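Local coordinates for protein Endonuclease/exonuclease/phosphatase (PDB 4RUW) that belongs to the endonuclease/exonuclease/phosphatase family, pairing a DNase I-like domain with a C-terminal Ig-like domain and carrying a bound zinc ion, at residues A[58-63]-A[91-96]. Sequence-based numbering, arbitrary orientation. Where two conformers were deposited one is given.
Sequences VMTWNI and VVVLNE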
ATOM      1  N   VAL A  58       7.645   3.475  -8.443  1.00 12.05           N
ATOM      2  CA  VAL A  58       6.276   2.987  -8.499  1.00 12.91           C
ATOM      3  C   VAL A  58       5.365   4.069  -7.966  1.00 12.52           C
ATOM      4  O   VAL A  58       5.588   4.595  -6.869  1.00 13.77           O
ATOM      5  CB  VAL A  58       6.099   1.726  -7.625  1.00 14.66           C
ATOM      6  CG1 VAL A  58       4.635   1.274  -7.610  1.00 15.99           C
ATOM      7  CG2 VAL A  58       7.005   0.624  -8.119  1.00 16.22           C
HETATM    8  N   MSE A  59       4.339   4.388  -8.739  1.00 12.16           N
HETATM    9  CA  MSE A  59       3.372   5.390  -8.342  1.00 11.95           C
HETATM   10  C   MSE A  59       1.995   4.763  -8.230  1.00 11.42           C
HETATM   11  O   MSE A  59       1.650   3.869  -9.005  1.00 12.85           O
HETATM   12  CB  MSE A  59       3.362   6.496  -9.390  1.00 12.64           C
HETATM   13  CG  MSE A  59       2.344   7.613  -9.153  1.00 13.58           C
HETATM   14 SE   MSE A  59       2.478   9.056 -10.437  0.65 14.89          SE
HETATM   15  CE  MSE A  59       1.285  10.313  -9.540  1.00 18.09           C
ATOM     16  N   THR A  60       1.213   5.218  -7.255  1.00 11.39           N
ATOM     17  CA  THR A  60      -0.201   4.867  -7.205  1.00 11.64           C
ATOM     18  C   THR A  60      -1.041   6.129  -7.055  1.00 10.69           C
ATOM     19  O   THR A  60      -0.640   7.066  -6.358  1.00 12.43           O
ATOM     20  CB  THR A  60      -0.526   3.838  -6.078  1.00 13.03           C
ATOM     21  OG1 THR A  60      -1.873   3.368  -6.223  1.00 14.37           O
ATOM     22  CG2 THR A  60      -0.354   4.438  -4.697  1.00 15.24           C
ATOM     23  N   TRP A  61      -2.204   6.154  -7.697  1.00 11.25           N
ATOM     24  CA  TRP A  61      -3.035   7.344  -7.656  1.00 10.86           C
ATOM     25  C   TRP A  61      -4.491   7.022  -7.918  1.00 10.61           C
ATOM     26  O   TRP A  61      -4.833   6.449  -8.952  1.00 11.57           O
ATOM     27  CB  TRP A  61      -2.562   8.341  -8.717  1.00 11.68           C
ATOM     28  CG  TRP A  61      -2.997   9.763  -8.529  1.00 10.93           C
ATOM     29  CD1 TRP A  61      -3.640  10.312  -7.447  1.00 11.21           C
ATOM     30  CD2 TRP A  61      -2.804  10.835  -9.464  1.00 11.29           C
ATOM     31  NE1 TRP A  61      -3.855  11.660  -7.662  1.00 11.75           N
ATOM     32  CE2 TRP A  61      -3.346  12.001  -8.891  1.00 11.51           C
ATOM     33  CE3 TRP A  61      -2.221  10.922 -10.734  1.00 11.74           C
ATOM     34  CZ2 TRP A  61      -3.317  13.236  -9.538  1.00 12.52           C
ATOM     35  CZ3 TRP A  61      -2.195  12.139 -11.373  1.00 13.05           C
ATOM     36  CH2 TRP A  61      -2.743  13.281 -10.777  1.00 12.66           C
ATOM     37  N   ASN A  62      -5.355   7.434  -6.998  1.00 10.89           N
ATOM     38  CA  ASN A  62      -6.787   7.429  -7.237  1.00 11.24           C
ATOM     39  C   ASN A  62      -7.098   8.742  -7.943  1.00 11.09           C
ATOM     40  O   ASN A  62      -6.971   9.814  -7.348  1.00 11.51           O
ATOM     41  CB  ASN A  62      -7.528   7.316  -5.907  1.00 11.84           C
ATOM     42  CG  ASN A  62      -9.038   7.334  -6.068  1.00 11.88           C
ATOM     43  OD1 ASN A  62      -9.576   7.960  -6.980  1.00 13.28           O
ATOM     44  ND2 ASN A  62      -9.735   6.645  -5.165  1.00 13.44           N
ATOM     45  N   ILE A  63      -7.458   8.657  -9.221  1.00 11.23           N
ATOM     46  CA  ILE A  63      -7.574   9.850 -10.050  1.00 11.67           C
ATOM     47  C   ILE A  63      -8.972  10.457 -10.094  1.00 12.08           C
ATOM     48  O   ILE A  63      -9.181  11.446 -10.801  1.00 12.36           O
ATOM     49  CB  ILE A  63      -7.080   9.607 -11.501  1.00 11.75           C
ATOM     50  CG1 ILE A  63      -8.011   8.650 -12.269  1.00 13.06           C
ATOM     51  CG2 ILE A  63      -5.638   9.126 -11.493  1.00 13.10           C
ATOM     52  CD1 ILE A  63      -7.805   8.681 -13.782  1.00 13.63           C
ATOM     53  N   VAL A  91       6.276   2.335 -13.344  1.00 12.59           N
ATOM     54  CA  VAL A  91       4.968   1.695 -13.342  1.00 12.90           C
ATOM     55  C   VAL A  91       4.042   2.558 -12.509  1.00 12.41           C
ATOM     56  O   VAL A  91       4.437   3.060 -11.443  1.00 12.49           O
ATOM     57  CB  VAL A  91       5.019   0.282 -12.727  1.00 16.08           C
ATOM     58  CG1 VAL A  91       3.641  -0.358 -12.742  1.00 19.39           C
ATOM     59  CG2 VAL A  91       5.991  -0.584 -13.482  1.00 17.96           C
ATOM     60  N   VAL A  92       2.823   2.754 -13.000  1.00 12.39           N
ATOM     61  CA  VAL A  92       1.824   3.474 -12.228  1.00 12.72           C
ATOM     62  C   VAL A  92       0.529   2.671 -12.136  1.00 11.70           C
ATOM     63  O   VAL A  92       0.076   2.069 -13.109  1.00 12.93           O
ATOM     64  CB  VAL A  92       1.589   4.923 -12.754  1.00 14.85           C
ATOM     65  CG1 VAL A  92       1.143   4.917 -14.199  1.00 15.71           C
ATOM     66  CG2 VAL A  92       0.578   5.651 -11.887  1.00 15.72           C
ATOM     67  N   VAL A  93      -0.029   2.650 -10.932  1.00 11.91           N
ATOM     68  CA  VAL A  93      -1.314   2.048 -10.638  1.00 11.64           C
ATOM     69  C   VAL A  93      -2.315   3.184 -10.480  1.00 10.83           C
ATOM     70  O   VAL A  93      -2.064   4.133  -9.730  1.00 11.95           O
ATOM     71  CB  VAL A  93      -1.233   1.226  -9.335  1.00 12.68           C
ATOM     72  CG1 VAL A  93      -2.629   0.898  -8.821  1.00 14.23           C
ATOM     73  CG2 VAL A  93      -0.383  -0.030  -9.554  1.00 14.36           C
ATOM     74  N   LEU A  94      -3.426   3.106 -11.208  1.00 11.09           N
ATOM     75  CA  LEU A  94      -4.481   4.108 -11.128  1.00 11.42           C
ATOM     76  C   LEU A  94      -5.785   3.478 -10.658  1.00 11.92           C
ATOM     77  O   LEU A  94      -6.166   2.395 -11.117  1.00 13.02           O
ATOM     78  CB  LEU A  94      -4.709   4.761 -12.486  1.00 12.51           C
ATOM     79  CG  LEU A  94      -3.488   5.421 -13.122  1.00 12.74           C
ATOM     80  CD1 LEU A  94      -3.825   5.948 -14.517  1.00 15.53           C
ATOM     81  CD2 LEU A  94      -2.926   6.530 -12.244  1.00 12.49           C
ATOM     82  N   ASN A  95      -6.460   4.155  -9.733  1.00 10.96           N
ATOM     83  CA  ASN A  95      -7.809   3.785  -9.313  1.00 11.36           C
ATOM     84  C   ASN A  95      -8.816   4.797  -9.847  1.00 10.95           C
ATOM     85  O   ASN A  95      -8.450   5.957 -10.123  1.00 11.97           O
ATOM     86  CB  ASN A  95      -7.936   3.749  -7.781  1.00 11.97           C
ATOM     87  CG  ASN A  95      -6.896   2.864  -7.102  1.00 12.30           C
ATOM     88  OD1 ASN A  95      -6.315   3.261  -6.098  1.00 13.57           O
ATOM     89  ND2 ASN A  95      -6.693   1.653  -7.611  1.00 12.41           N
ATOM     90  N   GLU A  96     -10.070   4.376  -9.975  0.53 11.69           N
ATOM     91  CA  GLU A  96     -11.163   5.239 -10.417  0.53 12.28           C
ATOM     92  C   GLU A  96     -10.959   5.741 -11.844  0.53 11.75           C
ATOM     93  O   GLU A  96     -11.055   6.936 -12.125  0.53 12.34           O
ATOM     94  CB  GLU A  96     -11.383   6.397  -9.445  0.53 13.85           C
ATOM     95  CG  GLU A  96     -11.924   5.958  -8.098  0.53 16.11           C
ATOM     96  CD  GLU A  96     -13.284   5.298  -8.215  0.53 18.94           C
ATOM     97  OE1 GLU A  96     -14.240   5.980  -8.642  0.53 19.13           O
ATOM     98  OE2 GLU A  96     -13.397   4.095  -7.893  0.53 19.88           O
TER
HETATM   99  O   HOH W   1      -4.054   4.781  -5.195  1.00 14.23           O
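Met59 and Val92 lie side by side across neighbouring parallel strands, 55-62 and 91-98, joined by helix 77-87 in a beta-alpha-beta unit of the DNase I-like fold. Five backbone hydrogen bonds join the segments, from Met59 N to Val91 O (3.0 Å) through to the last, from Ile63 N, just past the strand, to Asn95 O.

On the face turned to that helix every side chain is apolar or aromatic. Met59, a selenomethionine with CG anti to its N (chi1 177°), runs extended along Val92, CG to CG2 3.8 Å, and reaches Val83. Leu94 CD2 touches both Ile63 CG2, at 3.8 Å, and Trp61 CB, at 4.0 Å, and the same Ile63 methyl sits 3.7 Å above the Trp61 ring plane, near its rim. The indole packs on Ile80 and Val83, and its one polar atom, NE1, bonds to His321 O.

The other face, toward strand 192-200, turns polar at its C-terminal end. The amides of Asn62 and Asn95 stand almost perpendicular, 86° apart, the residues meeting through their CB atoms at 4.0 Å. They suit this buried place because each can donate and accept: Asn62 ND2 bonds to Asp235 OD2 and Asn62 OD1 accepts from His64 N; Asn95 ND2 bonds to Asn149 OD1 and Asn95 OD1 to Asp235 N. A water accepts from Thr60 OG1 at 2.8 Å and donates to Asn95 OD1 at 2.9 Å.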